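Local atomic coordinates of haloperoxidase (Corallina officinalis, PDB entry 1QHB), a protein that uses vanadate as cofactor to halogenate organic substrates with bromide and hydrogen peroxide, working as a dodecamer that also binds one calcium ion per subunit. Residues 234-239 and 538-543; 241-246 and 508-513; 95-100 and 118-123; 309-314 and 470-475; 35-40 and 145-150. All blocks are in the same frame, centred on the assembly; numbering follows the deposited sequence.

Burial and chemistry go together across the five contacts. Interaction 1, the closest to the chain centre, and interaction 4 are buried, and in both one polar side chain bonds to the backbone of a facing segment. Interaction 2 touches interaction 1 through Gln239 and Phe510 and continues the same loop over the strand 510-512, but its cross-segment contacts are apolar. Interactions 3 and 5, partly buried, join irregular segments early in the chain and border other subunits, as interaction 4 does too; a salt bridge marks interaction 3, side-chain bonds to backbone and bridging waters interaction 5. Interactions 3 and 4 touch through Arg121 and Glu473 on one side of the chain's centre.

Interaction 1 of 5, residues 234-239 and 538-543; sequences GPYLSQ and ADNVAI
Leu237 and Asn540 stand opposite each other with their CA atoms 6.8 Å apart, an irregular loop facing one turn of helix 530-548. The contact rests on the amide of Asn540, which uses both of its ends on the loop backbone. Its ND2 gives a hydrogen to Tyr236 O at 3.1 Å, and Ser238 N gives one to its OD1 at 2.9 Å, in the carbonyl plane on a lone pair. Both bonds are nearly straight, at 165°. The Tyr236 ring runs alongside this amide with the two planes only 7° apart, and its CE1 lies 3.7 Å from Asn540 ND2. The phenol ends near the helix because chi1 (-173°) sets CG anti to N, and its OH meets Ile543 CG2 at 3.8 Å. That hydroxyl is also bonded to Phe224 O, and a water accepts from Asn540 ND2 while donating weakly to Tyr236 OH. Ser238 OG turns instead to Glu533 O, about two turns before Asn540 on the same helix. A buried amide is thus satisfied by two backbone groups and a water, which fixes its rotation and ties the loop to the helix that carries Arg545, a probable vanadate-binding residue.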
# COMPACT_ATOMS: atom_id res chain seq x y z
N GLY A 234 -14.13 10.37 -57.83
CA GLY A 234 -12.96 10.67 -58.66
C GLY A 234 -12.27 9.41 -59.15
O GLY A 234 -12.79 8.29 -59.19
N PRO A 235 -11.06 9.62 -59.64
CA PRO A 235 -10.26 8.54 -60.18
C PRO A 235 -10.02 7.43 -59.18
O PRO A 235 -10.04 7.63 -57.97
CB PRO A 235 -8.97 9.20 -60.63
CG PRO A 235 -9.25 10.66 -60.64
CD PRO A 235 -10.34 10.91 -59.64
N TYR A 236 -9.73 6.25 -59.74
CA TYR A 236 -9.53 5.06 -58.95
C TYR A 236 -8.33 5.25 -58.02
O TYR A 236 -8.38 4.87 -56.86
CB TYR A 236 -9.27 3.89 -59.92
CG TYR A 236 -9.23 2.60 -59.13
CD1 TYR A 236 -8.10 2.27 -58.40
CD2 TYR A 236 -10.31 1.75 -59.07
CE1 TYR A 236 -8.04 1.13 -57.63
CE2 TYR A 236 -10.25 0.57 -58.31
CZ TYR A 236 -9.14 0.30 -57.58
OH TYR A 236 -9.04 -0.82 -56.78
N LEU A 237 -7.20 5.70 -58.59
CA LEU A 237 -5.96 5.84 -57.87
C LEU A 237 -5.84 7.18 -57.14
O LEU A 237 -6.18 8.28 -57.59
CB LEU A 237 -4.74 5.68 -58.77
CG LEU A 237 -4.58 4.30 -59.42
CD1 LEU A 237 -3.56 4.37 -60.54
CD2 LEU A 237 -4.14 3.23 -58.43
N SER A 238 -5.37 7.02 -55.90
CA SER A 238 -5.19 8.17 -55.03
C SER A 238 -4.20 9.05 -55.73
O SER A 238 -3.17 8.54 -56.25
CB SER A 238 -4.61 7.67 -53.68
OG SER A 238 -4.20 8.81 -52.91
N GLN A 239 -4.32 10.38 -55.61
CA GLN A 239 -3.31 11.26 -56.18
C GLN A 239 -1.95 10.94 -55.60
O GLN A 239 -0.89 11.12 -56.22
CB GLN A 239 -3.63 12.75 -55.84
CG GLN A 239 -4.96 13.23 -56.43
CD GLN A 239 -4.89 13.15 -57.97
OE1 GLN A 239 -4.09 13.85 -58.60
NE2 GLN A 239 -5.71 12.24 -58.47
N ALA A 538 -5.20 4.24 -48.68
CA ALA A 538 -5.33 3.05 -47.83
C ALA A 538 -6.09 1.96 -48.55
O ALA A 538 -5.66 0.82 -48.60
CB ALA A 538 -6.06 3.38 -46.51
N ASP A 539 -7.23 2.36 -49.18
CA ASP A 539 -7.98 1.37 -49.95
C ASP A 539 -7.17 0.85 -51.13
O ASP A 539 -7.31 -0.34 -51.44
CB ASP A 539 -9.33 1.93 -50.38
CG ASP A 539 -10.50 1.58 -49.51
OD1 ASP A 539 -10.48 0.53 -48.80
OD2 ASP A 539 -11.52 2.34 -49.53
N ASN A 540 -6.40 1.65 -51.84
CA ASN A 540 -5.62 1.18 -52.99
C ASN A 540 -4.57 0.15 -52.61
O ASN A 540 -4.34 -0.90 -53.21
CB ASN A 540 -4.88 2.38 -53.59
CG ASN A 540 -5.66 3.40 -54.39
OD1 ASN A 540 -5.08 4.45 -54.66
ND2 ASN A 540 -6.89 3.16 -54.82
N VAL A 541 -3.85 0.42 -51.49
CA VAL A 541 -2.84 -0.55 -51.05
C VAL A 541 -3.50 -1.83 -50.57
O VAL A 541 -3.03 -2.92 -50.91
CB VAL A 541 -1.96 0.07 -49.97
CG1 VAL A 541 -1.03 -0.95 -49.34
CG2 VAL A 541 -1.24 1.28 -50.57
N ALA A 542 -4.57 -1.81 -49.83
CA ALA A 542 -5.27 -2.96 -49.29
C ALA A 542 -5.90 -3.77 -50.42
O ALA A 542 -5.70 -4.99 -50.44
CB ALA A 542 -6.40 -2.44 -48.36
N ILE A 543 -6.62 -3.06 -51.32
CA ILE A 543 -7.26 -3.77 -52.43
C ILE A 543 -6.20 -4.27 -53.42
O ILE A 543 -6.34 -5.33 -54.04
CB ILE A 543 -8.29 -2.95 -53.20
CG1 ILE A 543 -9.42 -2.40 -52.35
CG2 ILE A 543 -8.82 -3.76 -54.39
CD1 ILE A 543 -10.31 -3.37 -51.61
O HOH W 1 -8.72 0.67 -54.36

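Interaction 2 of 5, residues 241-246 and 508-513; sequences IIVGSK and QVFEVD
Ile242 and Val243 meet the strand 510-512 through apolar contacts, and no hydrogen bond passes directly between the two segments. Two pairs of side chains touch. Ile242 CG2 touches Val512 CG2 at 4.0 Å, methyl against methyl, with the two side chains set at a slant. Next to it, Val243 CG1 approaches the Phe510 ring at CD2, 3.9 Å away; it comes in obliquely, and the two side chains lie nearly at right angles. Phe510 CB is also close to the same methyl, which therefore sits beside the root of the aromatic side chain.

A second kind of contact sets side chain against backbone. Ile242 carries its CG1 branch between the backbone N and the carbonyl carbon (chi1 52°), and this branch extends CD1 to the strand's main chain, 3.7 Å from Phe510 O and 4.1 Å from Glu511 CA. One isoleucine thus spans three successive residues, with CG2 on Val512 and CD1 on the two before it.

Polar groups at the borders look to other partners. Glu511, whose CB points away from the loop, bonds to Ser522 through OE2, while Phe510 N is held by Gln239 of the same long loop, two residues before Ile241. The strand 510-512 pairs antiparallel with 519-521, and Ile242 also rests on Leu519, so that the loop leading toward strand 251-253 lies against this two-stranded hairpin. Farther along, Ser245 packs on Ala348 and Asn349 of helix 337-349.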
# COMPACT_ATOMS: atom_id res chain seq x y z
N ILE A 241 -0.30 8.27 -54.92
CA ILE A 241 0.50 7.17 -55.45
C ILE A 241 0.90 7.40 -56.90
O ILE A 241 1.61 6.55 -57.46
CB ILE A 241 -0.22 5.83 -55.22
CG1 ILE A 241 0.77 4.65 -55.05
CG2 ILE A 241 -1.34 5.52 -56.18
CD1 ILE A 241 0.09 3.39 -54.67
N ILE A 242 0.57 8.54 -57.51
CA ILE A 242 0.96 8.85 -58.86
C ILE A 242 1.57 10.23 -59.01
O ILE A 242 2.39 10.39 -59.92
CB ILE A 242 -0.17 8.81 -59.91
CG1 ILE A 242 -1.37 9.67 -59.47
CG2 ILE A 242 -0.55 7.39 -60.23
CD1 ILE A 242 -2.46 9.73 -60.54
N VAL A 243 1.24 11.28 -58.26
CA VAL A 243 1.85 12.56 -58.54
C VAL A 243 3.13 12.74 -57.72
O VAL A 243 3.35 12.11 -56.67
CB VAL A 243 0.95 13.76 -58.19
CG1 VAL A 243 -0.42 13.58 -58.82
CG2 VAL A 243 0.80 13.89 -56.67
N GLY A 244 3.86 13.75 -58.18
CA GLY A 244 5.01 14.25 -57.46
C GLY A 244 4.56 15.45 -56.59
O GLY A 244 3.38 15.75 -56.42
N SER A 245 5.60 16.11 -56.06
CA SER A 245 5.41 17.24 -55.18
C SER A 245 6.12 18.40 -55.81
O SER A 245 6.92 18.31 -56.73
CB SER A 245 6.12 16.95 -53.85
OG SER A 245 7.52 17.07 -53.98
N LYS A 246 5.93 19.52 -55.12
CA LYS A 246 6.62 20.79 -55.34
C LYS A 246 8.12 20.54 -55.16
O LYS A 246 8.47 19.70 -54.31
CB LYS A 246 6.16 21.79 -54.27
CG LYS A 246 6.01 23.23 -54.67
CD LYS A 246 6.23 24.16 -53.48
CE LYS A 246 5.57 25.50 -53.72
NZ LYS A 246 5.84 26.49 -52.64
N GLN A 508 -6.13 20.29 -58.13
CA GLN A 508 -5.54 19.73 -59.33
C GLN A 508 -5.68 18.20 -59.28
O GLN A 508 -5.17 17.57 -58.33
CB GLN A 508 -4.07 20.06 -59.46
CG GLN A 508 -3.64 21.50 -59.62
CD GLN A 508 -2.13 21.54 -59.85
OE1 GLN A 508 -1.33 21.15 -59.00
NE2 GLN A 508 -1.73 22.01 -61.03
N VAL A 509 -6.45 17.63 -60.17
CA VAL A 509 -6.71 16.22 -60.21
C VAL A 509 -6.07 15.62 -61.45
O VAL A 509 -6.35 16.07 -62.56
CB VAL A 509 -8.20 15.87 -60.17
CG1 VAL A 509 -8.42 14.39 -59.91
CG2 VAL A 509 -8.91 16.65 -59.06
N PHE A 510 -5.19 14.64 -61.24
CA PHE A 510 -4.50 14.00 -62.32
C PHE A 510 -4.83 12.53 -62.44
O PHE A 510 -5.24 11.92 -61.48
CB PHE A 510 -2.99 14.08 -62.09
CG PHE A 510 -2.46 15.48 -62.23
CD1 PHE A 510 -2.26 16.04 -63.48
CD2 PHE A 510 -2.25 16.23 -61.10
CE1 PHE A 510 -1.82 17.36 -63.58
CE2 PHE A 510 -1.80 17.54 -61.20
CZ PHE A 510 -1.58 18.10 -62.44
N GLU A 511 -4.63 11.96 -63.58
CA GLU A 511 -4.78 10.52 -63.85
C GLU A 511 -3.63 10.12 -64.79
O GLU A 511 -3.00 11.04 -65.36
CB GLU A 511 -6.07 10.22 -64.55
CG GLU A 511 -7.33 10.21 -63.71
CD GLU A 511 -8.56 10.08 -64.60
OE1 GLU A 511 -8.61 9.01 -65.24
OE2 GLU A 511 -9.40 11.00 -64.64
N VAL A 512 -3.49 8.84 -65.03
CA VAL A 512 -2.42 8.37 -65.94
C VAL A 512 -3.02 8.38 -67.35
O VAL A 512 -4.12 7.94 -67.60
CB VAL A 512 -1.88 7.00 -65.52
CG1 VAL A 512 -0.86 6.44 -66.50
CG2 VAL A 512 -1.21 7.02 -64.13
N ASP A 513 -2.31 8.92 -68.33
CA ASP A 513 -2.76 8.98 -69.71
C ASP A 513 -3.00 7.61 -70.31
O ASP A 513 -2.33 6.60 -70.07
CB ASP A 513 -1.68 9.71 -70.50
CG ASP A 513 -2.07 10.00 -71.93
OD1 ASP A 513 -2.95 10.84 -72.14
OD2 ASP A 513 -1.57 9.38 -72.87

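Interaction 3 of 5, residues 95-100 and 118-123; sequences LGPARD and LEVRGW
Glu119 OE1 accepts from two donors: Arg99 NH2 across the contact at 2.8 Å, and Val120 N of its own segment at 2.9 Å. The arginine bond falls on the syn lone pair and the backbone bond on the anti one. Beside it Arg99 NH1 donates to Glu119 OE2 at 2.9 Å, nearly straight at 170°, so the guanidinium grips the carboxylate end-on with one nitrogen to each oxygen, the planes 23° apart. Were Glu119 an alanine, the Arg99 guanidinium would probably lose its charge partner, with Gly104 O as a remaining hold on NH1. These are two irregular segments running nearly antiparallel, one before and one after helix 111-115 in the chain, and the second leads into strand 123-124, where Trp123 pairs with a parallel strand of a second subunit. Next to the salt bridge, Val120 CG2 lies 3.8 Å from Leu95 CD2. The other leucine methyl, CD1, sits over one face of Trp123 as a CH-pi contact, 3.7 Å from the centroid of the six-membered ring. The indole N-H of Trp123 turns to Lys59 O, and its side chain lies about 6 Å from that of His478, probably an active-site residue.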
# COMPACT_ATOMS: atom_id res chain seq x y z
N LEU A 95 7.27 -29.35 -41.45
CA LEU A 95 7.17 -28.39 -42.54
C LEU A 95 7.53 -29.01 -43.88
O LEU A 95 8.63 -29.55 -43.95
CB LEU A 95 8.21 -27.30 -42.26
CG LEU A 95 8.27 -26.09 -43.17
CD1 LEU A 95 6.95 -25.31 -43.10
CD2 LEU A 95 9.45 -25.19 -42.79
N GLY A 96 6.73 -28.88 -44.92
CA GLY A 96 7.19 -29.39 -46.22
C GLY A 96 6.94 -30.87 -46.41
O GLY A 96 6.49 -31.58 -45.52
N PRO A 97 7.19 -31.36 -47.61
CA PRO A 97 6.95 -32.75 -47.95
C PRO A 97 8.11 -33.65 -47.61
O PRO A 97 9.21 -33.27 -47.17
CB PRO A 97 6.70 -32.62 -49.47
CG PRO A 97 7.83 -31.67 -49.81
CD PRO A 97 7.81 -30.60 -48.73
N ALA A 98 7.92 -34.95 -47.83
CA ALA A 98 8.94 -35.97 -47.59
C ALA A 98 10.25 -35.61 -48.25
O ALA A 98 10.24 -35.10 -49.37
CB ALA A 98 8.46 -37.32 -48.13
N ARG A 99 11.38 -35.82 -47.57
CA ARG A 99 12.67 -35.48 -48.19
C ARG A 99 13.40 -36.74 -48.66
O ARG A 99 13.28 -37.85 -48.14
CB ARG A 99 13.55 -34.68 -47.21
CG ARG A 99 13.03 -33.29 -46.92
CD ARG A 99 13.59 -32.69 -45.64
NE ARG A 99 13.16 -31.28 -45.53
CZ ARG A 99 13.83 -30.27 -46.08
NH1 ARG A 99 14.96 -30.54 -46.75
NH2 ARG A 99 13.46 -28.98 -45.99
N ASP A 100 14.17 -36.64 -49.72
CA ASP A 100 15.03 -37.65 -50.30
C ASP A 100 16.26 -37.92 -49.42
O ASP A 100 17.12 -37.07 -49.21
CB ASP A 100 15.55 -37.07 -51.63
CG ASP A 100 16.54 -38.03 -52.29
OD1 ASP A 100 16.01 -38.89 -53.02
OD2 ASP A 100 17.76 -37.90 -52.05
N LEU A 118 14.06 -26.58 -55.28
CA LEU A 118 13.56 -25.64 -54.26
C LEU A 118 13.66 -26.22 -52.87
O LEU A 118 13.48 -27.44 -52.69
CB LEU A 118 12.07 -25.39 -54.61
CG LEU A 118 11.88 -24.57 -55.91
CD1 LEU A 118 10.42 -24.23 -56.12
CD2 LEU A 118 12.71 -23.29 -55.90
N GLU A 119 13.85 -25.38 -51.89
CA GLU A 119 13.83 -25.73 -50.49
C GLU A 119 12.52 -25.15 -49.93
O GLU A 119 11.79 -24.54 -50.71
CB GLU A 119 15.03 -25.18 -49.75
CG GLU A 119 16.03 -26.26 -49.36
CD GLU A 119 15.48 -27.30 -48.40
OE1 GLU A 119 14.35 -27.16 -47.89
OE2 GLU A 119 16.21 -28.30 -48.18
N VAL A 120 12.28 -25.34 -48.64
CA VAL A 120 11.09 -24.90 -47.98
C VAL A 120 11.21 -23.50 -47.38
O VAL A 120 12.32 -23.04 -47.14
CB VAL A 120 10.68 -25.84 -46.82
CG1 VAL A 120 10.43 -27.23 -47.38
CG2 VAL A 120 11.74 -25.88 -45.74
N ARG A 121 10.07 -22.85 -47.13
CA ARG A 121 10.12 -21.54 -46.46
C ARG A 121 9.35 -21.75 -45.16
O ARG A 121 8.50 -22.63 -45.15
CB ARG A 121 9.58 -20.38 -47.32
CG ARG A 121 8.19 -20.61 -47.85
CD ARG A 121 7.71 -19.47 -48.73
NE ARG A 121 7.72 -18.19 -48.01
CZ ARG A 121 6.93 -17.15 -48.21
NH1 ARG A 121 5.99 -17.19 -49.16
NH2 ARG A 121 7.15 -16.09 -47.43
N GLY A 122 9.60 -20.99 -44.09
CA GLY A 122 8.91 -21.16 -42.83
C GLY A 122 7.88 -20.10 -42.51
O GLY A 122 7.72 -19.13 -43.26
N TRP A 123 7.13 -20.31 -41.42
CA TRP A 123 6.06 -19.36 -41.06
C TRP A 123 6.67 -18.05 -40.58
O TRP A 123 7.75 -18.18 -40.03
CB TRP A 123 5.13 -19.95 -40.02
CG TRP A 123 4.44 -21.16 -40.58
CD1 TRP A 123 3.36 -21.17 -41.39
CD2 TRP A 123 4.80 -22.53 -40.36
NE1 TRP A 123 2.99 -22.47 -41.71
CE2 TRP A 123 3.87 -23.31 -41.07
CE3 TRP A 123 5.79 -23.16 -39.62
CZ2 TRP A 123 3.91 -24.71 -41.08
CZ3 TRP A 123 5.81 -24.55 -39.62
CH2 TRP A 123 4.89 -25.31 -40.35

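Interaction 4 of 5, residues 309-314 and 470-475; sequences GFESYE and AFAEGS
Glu311 OE2 takes a hydrogen from Ala472 N at 2.7 Å, a nearly straight bond of 169° that meets the oxygen from above the carboxylate plane. The same oxygen lies 3.3 Å from Phe471 CA, and so rests against the chain just before the nitrogen it holds. Next to this bond Phe310 CB packs on Ala472 CB at 3.6 Å, and the alanine methyl stands at the edge of the phenylalanine ring. The glutamate reaches its partner through a bend at chi2 (96°), which carries the carboxylate across to the facing loop.

Farther out, Glu473 OE1 comes within 3.5 Å of Glu311 OE2, two acidic groups close together. A water accepts from Gly309 N at 2.8 Å and lies within hydrogen-bonding distance of both carboxylates, which probably eases their repulsion. Glu473 OE2 is bonded to His331 NE2, and the ring of Phe471 stacks on that same histidine, so helix 323-332 helps to position both residues.

The donating segment contains a type I beta turn from Phe471 to Gly474, closed by Gly474 N on Phe471 O at 3.0 Å; a positive phi at its last residue suits glycine. A carboxylate holding the backbone N of a turn residue here joins the segment leading into strand 313-318 to the loop that leads toward helix 484-499. Phe471 also packs on Arg545, placing the turn beside the probable vanadate site.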
# COMPACT_ATOMS: atom_id res chain seq x y z
N GLY A 309 10.85 -14.74 -55.84
CA GLY A 309 11.86 -14.16 -56.70
C GLY A 309 11.79 -14.71 -58.08
O GLY A 309 12.67 -14.39 -58.87
N PHE A 310 10.80 -15.54 -58.38
CA PHE A 310 10.66 -16.15 -59.70
C PHE A 310 9.98 -15.29 -60.75
O PHE A 310 9.94 -15.64 -61.94
CB PHE A 310 9.91 -17.46 -59.52
CG PHE A 310 9.97 -18.41 -60.70
CD1 PHE A 310 11.15 -18.97 -61.12
CD2 PHE A 310 8.79 -18.80 -61.31
CE1 PHE A 310 11.17 -19.88 -62.17
CE2 PHE A 310 8.78 -19.71 -62.37
CZ PHE A 310 10.00 -20.21 -62.78
N GLU A 311 9.41 -14.13 -60.45
CA GLU A 311 8.81 -13.31 -61.48
C GLU A 311 9.77 -12.69 -62.48
O GLU A 311 10.93 -12.41 -62.21
CB GLU A 311 8.03 -12.16 -60.80
CG GLU A 311 6.85 -12.74 -60.03
CD GLU A 311 7.23 -12.94 -58.56
OE1 GLU A 311 8.39 -12.75 -58.17
OE2 GLU A 311 6.29 -13.29 -57.81
N SER A 312 9.22 -12.37 -63.66
CA SER A 312 10.05 -11.70 -64.68
C SER A 312 9.38 -10.34 -64.92
O SER A 312 8.19 -10.21 -64.69
CB SER A 312 10.12 -12.33 -66.04
OG SER A 312 8.75 -12.65 -66.42
N TYR A 313 10.21 -9.39 -65.27
CA TYR A 313 9.85 -7.99 -65.43
C TYR A 313 10.32 -7.49 -66.80
O TYR A 313 11.23 -8.04 -67.41
CB TYR A 313 10.59 -7.10 -64.36
CG TYR A 313 10.15 -7.52 -62.97
CD1 TYR A 313 10.74 -8.60 -62.29
CD2 TYR A 313 9.04 -6.88 -62.38
CE1 TYR A 313 10.26 -9.03 -61.06
CE2 TYR A 313 8.58 -7.33 -61.16
CZ TYR A 313 9.19 -8.38 -60.50
OH TYR A 313 8.65 -8.74 -59.30
N GLU A 314 9.74 -6.37 -67.20
CA GLU A 314 10.19 -5.65 -68.39
C GLU A 314 11.16 -4.57 -67.89
O GLU A 314 11.16 -4.26 -66.71
CB GLU A 314 9.01 -4.98 -69.08
CG GLU A 314 7.96 -5.94 -69.62
CD GLU A 314 8.44 -6.72 -70.83
OE1 GLU A 314 9.41 -6.24 -71.47
OE2 GLU A 314 7.86 -7.78 -71.15
N ALA A 470 -0.81 -13.37 -58.85
CA ALA A 470 0.10 -12.44 -59.49
C ALA A 470 1.54 -12.71 -59.04
O ALA A 470 2.48 -12.26 -59.71
CB ALA A 470 -0.18 -10.97 -59.25
N PHE A 471 1.70 -13.44 -57.95
CA PHE A 471 3.02 -13.66 -57.35
C PHE A 471 3.38 -15.13 -57.46
O PHE A 471 2.55 -15.98 -57.23
CB PHE A 471 3.01 -13.23 -55.89
CG PHE A 471 2.54 -11.86 -55.50
CD1 PHE A 471 2.61 -10.77 -56.34
CD2 PHE A 471 2.03 -11.67 -54.21
CE1 PHE A 471 2.20 -9.52 -55.93
CE2 PHE A 471 1.62 -10.41 -53.78
CZ PHE A 471 1.71 -9.33 -54.65
N ALA A 472 4.65 -15.44 -57.74
CA ALA A 472 5.04 -16.83 -57.96
C ALA A 472 4.85 -17.68 -56.72
O ALA A 472 4.55 -18.88 -56.85
CB ALA A 472 6.49 -16.90 -58.41
N GLU A 473 5.13 -17.12 -55.55
CA GLU A 473 4.96 -17.87 -54.30
C GLU A 473 3.54 -17.78 -53.77
O GLU A 473 3.27 -18.39 -52.73
CB GLU A 473 5.90 -17.29 -53.20
CG GLU A 473 5.50 -15.94 -52.62
CD GLU A 473 5.90 -14.73 -53.46
OE1 GLU A 473 6.26 -14.86 -54.66
OE2 GLU A 473 5.85 -13.59 -52.94
N GLY A 474 2.64 -17.04 -54.43
CA GLY A 474 1.30 -16.86 -53.85
C GLY A 474 1.39 -15.97 -52.59
O GLY A 474 2.15 -14.99 -52.47
N SER A 475 0.53 -16.27 -51.62
CA SER A 475 0.49 -15.45 -50.42
C SER A 475 1.70 -15.68 -49.54
O SER A 475 2.34 -16.72 -49.62
CB SER A 475 -0.72 -15.84 -49.56
OG SER A 475 -0.38 -17.09 -48.98
O HOH W 2 8.31 -13.57 -55.40

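Interaction 5 of 5, residues 35-40 and 145-150; sequences FANGEE and PPAPVL
Asn37 turns the edge of its amide to the facing chain: Ala147 O lies close to the amide plane, 2.9 Å from ND2, although that nitrogen stands well above the plane of the accepting carbonyl. The carboxylate of Glu39 is met by Leu150 N on its syn side, 27° out of its plane, where OE2 takes a nearly straight bond of 2.6 Å. From above that plane Asn37 ND2 also donates to Glu39 OE1 at 3.2 Å, linking the two polar side chains. Asn37 OD1 in turn accepts from Glu39 N, an Asx turn that the first torsion permits by setting CG between the backbone N and the carbonyl carbon (chi1 71°). The two irregular segments run side by side in nearly the same direction, one after helix 11-28 and the other before helix 153-167. Waters fill in the pairing, one accepting from Asn37 N and Ala147 N, another donating to Glu39 OE1 and Pro148 O. A leucine in place of Glu39 would probably leave Leu150 N without its acceptor and Tyr43 OH, also bonded to OE2, without this partner. Val149 CB packs 3.4 Å from Glu39 OE2, and Pro146 CB rests 4.0 Å from Asn37 CB. Pro146 also packs on Thr592 of a third subunit.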
# COMPACT_ATOMS: atom_id res chain seq x y z
N PHE A 35 -14.04 -13.57 -31.30
CA PHE A 35 -14.78 -14.80 -31.62
C PHE A 35 -14.40 -15.25 -33.03
O PHE A 35 -14.31 -14.41 -33.91
CB PHE A 35 -16.29 -14.52 -31.56
CG PHE A 35 -16.71 -14.00 -30.21
CD1 PHE A 35 -16.89 -14.86 -29.13
CD2 PHE A 35 -16.90 -12.63 -30.03
CE1 PHE A 35 -17.26 -14.38 -27.89
CE2 PHE A 35 -17.31 -12.17 -28.79
CZ PHE A 35 -17.48 -13.03 -27.71
N ALA A 36 -14.16 -16.53 -33.25
CA ALA A 36 -13.87 -16.99 -34.62
C ALA A 36 -15.19 -17.49 -35.23
O ALA A 36 -16.12 -17.68 -34.45
CB ALA A 36 -12.81 -18.08 -34.61
N ASN A 37 -15.23 -17.75 -36.52
CA ASN A 37 -16.44 -18.19 -37.20
C ASN A 37 -16.83 -19.65 -37.01
O ASN A 37 -17.91 -19.98 -37.50
CB ASN A 37 -16.34 -17.83 -38.71
CG ASN A 37 -15.34 -18.66 -39.49
OD1 ASN A 37 -14.83 -19.69 -39.03
ND2 ASN A 37 -15.05 -18.27 -40.71
N GLY A 38 -16.06 -20.49 -36.30
CA GLY A 38 -16.48 -21.84 -36.01
C GLY A 38 -16.08 -22.93 -36.98
O GLY A 38 -16.23 -24.13 -36.75
N GLU A 39 -15.46 -22.57 -38.11
CA GLU A 39 -15.14 -23.47 -39.19
C GLU A 39 -14.02 -24.44 -38.88
O GLU A 39 -13.95 -25.55 -39.41
CB GLU A 39 -14.66 -22.70 -40.43
CG GLU A 39 -15.83 -22.48 -41.37
CD GLU A 39 -15.41 -21.70 -42.60
OE1 GLU A 39 -14.52 -20.85 -42.50
OE2 GLU A 39 -16.07 -21.98 -43.60
N GLU A 40 -13.11 -23.95 -38.04
CA GLU A 40 -11.91 -24.69 -37.79
C GLU A 40 -12.09 -26.19 -37.61
O GLU A 40 -11.31 -26.99 -38.16
CB GLU A 40 -11.17 -24.04 -36.64
CG GLU A 40 -9.77 -24.62 -36.48
CD GLU A 40 -8.77 -23.73 -35.83
OE1 GLU A 40 -8.40 -22.67 -36.42
OE2 GLU A 40 -8.28 -24.09 -34.73
N PRO A 145 -14.10 -9.15 -36.00
CA PRO A 145 -15.25 -10.04 -35.97
C PRO A 145 -14.98 -11.32 -36.75
O PRO A 145 -14.04 -11.44 -37.53
CB PRO A 145 -16.35 -9.21 -36.60
CG PRO A 145 -15.65 -8.23 -37.51
CD PRO A 145 -14.31 -7.94 -36.85
N PRO A 146 -15.79 -12.35 -36.54
CA PRO A 146 -15.68 -13.61 -37.25
C PRO A 146 -15.58 -13.40 -38.76
O PRO A 146 -16.38 -12.65 -39.30
CB PRO A 146 -16.97 -14.34 -36.94
CG PRO A 146 -17.59 -13.68 -35.74
CD PRO A 146 -16.98 -12.32 -35.62
N ALA A 147 -14.70 -14.15 -39.44
CA ALA A 147 -14.65 -14.11 -40.90
C ALA A 147 -15.80 -14.86 -41.57
O ALA A 147 -16.43 -15.72 -40.99
CB ALA A 147 -13.34 -14.72 -41.39
N PRO A 148 -16.13 -14.49 -42.81
CA PRO A 148 -17.15 -15.16 -43.62
C PRO A 148 -16.86 -16.67 -43.69
O PRO A 148 -15.69 -17.02 -43.75
CB PRO A 148 -16.95 -14.57 -45.02
CG PRO A 148 -16.33 -13.25 -44.78
CD PRO A 148 -15.41 -13.42 -43.59
N VAL A 149 -17.87 -17.53 -43.69
CA VAL A 149 -17.66 -18.97 -43.79
C VAL A 149 -17.72 -19.40 -45.25
O VAL A 149 -18.29 -18.70 -46.12
CB VAL A 149 -18.62 -19.83 -42.95
CG1 VAL A 149 -18.39 -19.56 -41.45
CG2 VAL A 149 -20.08 -19.57 -43.26
N LEU A 150 -17.15 -20.57 -45.54
CA LEU A 150 -16.99 -21.09 -46.87
C LEU A 150 -18.29 -21.26 -47.62
O LEU A 150 -18.31 -21.13 -48.86
CB LEU A 150 -16.27 -22.44 -46.90
CG LEU A 150 -14.76 -22.54 -46.79
CD1 LEU A 150 -14.36 -24.01 -46.85
CD2 LEU A 150 -14.07 -21.75 -47.89
O HOH W 3 -13.29 -16.48 -38.14
O HOH W 4 -13.91 -18.92 -44.81